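Local coordinates for protein glutamine cyclotransferase (Zymomonas mobilis, PDB 3NOL) that catalyses the cyclisation of N-terminal glutamine to pyroglutamate, as a bacterial glutaminyl cyclase with a calcium-bearing beta-propeller fold, at residues A[98-103]-A[109-114]. Sequence-based numbering, arbitrary orientation.
Sequences KIVGLT and GFVWNI
Trp112 holds CG anti to its own carbonyl carbon (chi1 -53°), and chi2 near -89° lays the indole back across the neighbouring strand. There it passes close by Gly101, which has no side chain, with CZ3 3.6 Å from Gly101 CA. The two strands form an antiparallel beta hairpin, the middle pair of a four-stranded propeller blade. Strands 89-95 and 119-124 flank them. Two hydrogen-bonded pairs join the backbones. Ile99 and Trp112 form the first, 2.8 Å each from Ile99 N to Trp112 O and from Trp112 N to Ile99 O. Gly101 and Phe110 form the second. Phe110 CB packs on one face of the indole, near its rim. Ile99 touches the indole through CG2 and crosses Ile114 at about a right angle, CG1 lying 3.7 Å from Ile114 CD1. Phe49 and Tyr56 of the preceding blade also meet Ile99. On the face that carries Val100 and Val111, Lys98 CB rests 3.8 Å from Val111 CG1. The lysine chain bends at chi2 and runs alongside Asn113. With an alanine here the CB contact to Val111 would remain, but Asn113 would probably lose the long aliphatic chain, and the amine at its end, that run beside it. At the far end, Thr103 CG2 meets the Phe110 ring at CE1, 3.7 Å away.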
loop_
_atom_site.group_PDB
_atom_site.type_symbol
_atom_site.label_atom_id
_atom_site.label_comp_id
_atom_site.label_asym_id
_atom_site.label_seq_id
_atom_site.Cartn_x
_atom_site.Cartn_y
_atom_site.Cartn_z
ATOM N N LYS A 98 -3.405 -3.676 -16.282
ATOM C CA LYS A 98 -3.980 -4.635 -15.343
ATOM C C LYS A 98 -3.880 -4.135 -13.905
ATOM O O LYS A 98 -3.086 -3.237 -13.602
ATOM C CB LYS A 98 -3.242 -5.978 -15.445
ATOM C CG LYS A 98 -3.077 -6.500 -16.860
ATOM C CD LYS A 98 -4.379 -7.073 -17.372
ATOM C CE LYS A 98 -4.184 -7.864 -18.668
ATOM N NZ LYS A 98 -4.694 -7.139 -19.850
ATOM N N ILE A 99 -4.674 -4.742 -13.032
ATOM C CA ILE A 99 -4.452 -4.625 -11.589
ATOM C C ILE A 99 -4.191 -6.042 -11.100
ATOM O O ILE A 99 -4.859 -7.005 -11.545
ATOM C CB ILE A 99 -5.652 -3.987 -10.860
ATOM C CG1 ILE A 99 -5.864 -2.549 -11.375
ATOM C CG2 ILE A 99 -5.457 -4.044 -9.302
ATOM C CD1 ILE A 99 -7.035 -1.836 -10.728
ATOM N N VAL A 100 -3.197 -6.173 -10.226
ATOM C CA VAL A 100 -2.838 -7.449 -9.619
ATOM C C VAL A 100 -3.126 -7.330 -8.117
ATOM O O VAL A 100 -2.877 -6.275 -7.500
ATOM C CB VAL A 100 -1.344 -7.784 -9.842
ATOM C CG1 VAL A 100 -1.013 -9.143 -9.232
ATOM C CG2 VAL A 100 -0.971 -7.720 -11.352
ATOM N N GLY A 101 -3.691 -8.381 -7.549
ATOM C CA GLY A 101 -4.123 -8.364 -6.152
ATOM C C GLY A 101 -3.660 -9.617 -5.409
ATOM O O GLY A 101 -3.626 -10.719 -5.986
ATOM N N LEU A 102 -3.331 -9.435 -4.125
ATOM C CA LEU A 102 -3.029 -10.519 -3.189
ATOM C C LEU A 102 -4.240 -10.865 -2.315
ATOM O O LEU A 102 -5.255 -10.162 -2.337
ATOM C CB LEU A 102 -1.852 -10.101 -2.299
ATOM C CG LEU A 102 -0.601 -9.623 -3.079
ATOM C CD1 LEU A 102 0.476 -9.195 -2.080
ATOM C CD2 LEU A 102 -0.109 -10.708 -4.078
ATOM N N THR A 103 -4.133 -11.958 -1.562
ATOM C CA THR A 103 -5.211 -12.360 -0.630
ATOM C C THR A 103 -4.652 -12.601 0.776
ATOM O O THR A 103 -3.440 -12.764 0.948
ATOM C CB THR A 103 -5.965 -13.628 -1.079
ATOM O OG1 THR A 103 -5.032 -14.695 -1.189
ATOM C CG2 THR A 103 -6.695 -13.409 -2.456
ATOM N N GLY A 109 -3.412 -15.033 -5.739
ATOM C CA GLY A 109 -3.688 -13.697 -6.156
ATOM C C GLY A 109 -4.504 -13.708 -7.432
ATOM O O GLY A 109 -4.781 -14.772 -8.006
ATOM N N PHE A 110 -4.887 -12.512 -7.861
ATOM C CA PHE A 110 -5.754 -12.332 -9.023
ATOM C C PHE A 110 -5.179 -11.268 -9.919
ATOM O O PHE A 110 -4.383 -10.447 -9.471
ATOM C CB PHE A 110 -7.168 -11.911 -8.585
ATOM C CG PHE A 110 -7.858 -12.936 -7.720
ATOM C CD1 PHE A 110 -8.021 -12.717 -6.353
ATOM C CD2 PHE A 110 -8.326 -14.129 -8.285
ATOM C CE1 PHE A 110 -8.672 -13.678 -5.546
ATOM C CE2 PHE A 110 -8.963 -15.104 -7.504
ATOM C CZ PHE A 110 -9.124 -14.887 -6.123
ATOM N N VAL A 111 -5.584 -11.301 -11.185
ATOM C CA VAL A 111 -5.286 -10.234 -12.113
ATOM C C VAL A 111 -6.602 -9.808 -12.743
ATOM O O VAL A 111 -7.367 -10.661 -13.205
ATOM C CB VAL A 111 -4.313 -10.674 -13.247
ATOM C CG1 VAL A 111 -4.017 -9.472 -14.151
ATOM C CG2 VAL A 111 -3.003 -11.287 -12.670
ATOM N N TRP A 112 -6.864 -8.498 -12.707
ATOM C CA TRP A 112 -8.053 -7.909 -13.347
ATOM C C TRP A 112 -7.669 -6.919 -14.445
ATOM O O TRP A 112 -6.634 -6.213 -14.350
ATOM C CB TRP A 112 -8.946 -7.205 -12.296
ATOM C CG TRP A 112 -9.355 -8.039 -11.079
ATOM C CD1 TRP A 112 -10.468 -8.849 -10.961
ATOM C CD2 TRP A 112 -8.717 -8.050 -9.790
ATOM N NE1 TRP A 112 -10.532 -9.385 -9.687
ATOM C CE2 TRP A 112 -9.467 -8.924 -8.955
ATOM C CE3 TRP A 112 -7.570 -7.427 -9.266
ATOM C CZ2 TRP A 112 -9.104 -9.190 -7.619
ATOM C CZ3 TRP A 112 -7.206 -7.688 -7.942
ATOM C CH2 TRP A 112 -7.986 -8.556 -7.124
ATOM N N ASN A 113 -8.490 -6.867 -15.498
ATOM C CA ASN A 113 -8.377 -5.773 -16.462
ATOM C C ASN A 113 -8.774 -4.470 -15.783
ATOM O O ASN A 113 -9.790 -4.407 -15.097
ATOM C CB ASN A 113 -9.271 -6.012 -17.684
ATOM C CG ASN A 113 -8.760 -7.122 -18.599
ATOM O OD1 ASN A 113 -9.519 -7.640 -19.424
ATOM N ND2 ASN A 113 -7.498 -7.491 -18.468
ATOM N N ILE A 114 -7.988 -3.416 -15.976
ATOM C CA ILE A 114 -8.279 -2.162 -15.282
ATOM C C ILE A 114 -9.594 -1.487 -15.731
ATOM O O ILE A 114 -10.266 -0.852 -14.907
ATOM C CB ILE A 114 -7.064 -1.169 -15.255
ATOM C CG1 ILE A 114 -7.263 -0.149 -14.121
ATOM C CG2 ILE A 114 -6.882 -0.515 -16.605
ATOM C CD1 ILE A 114 -5.977 0.414 -13.525
#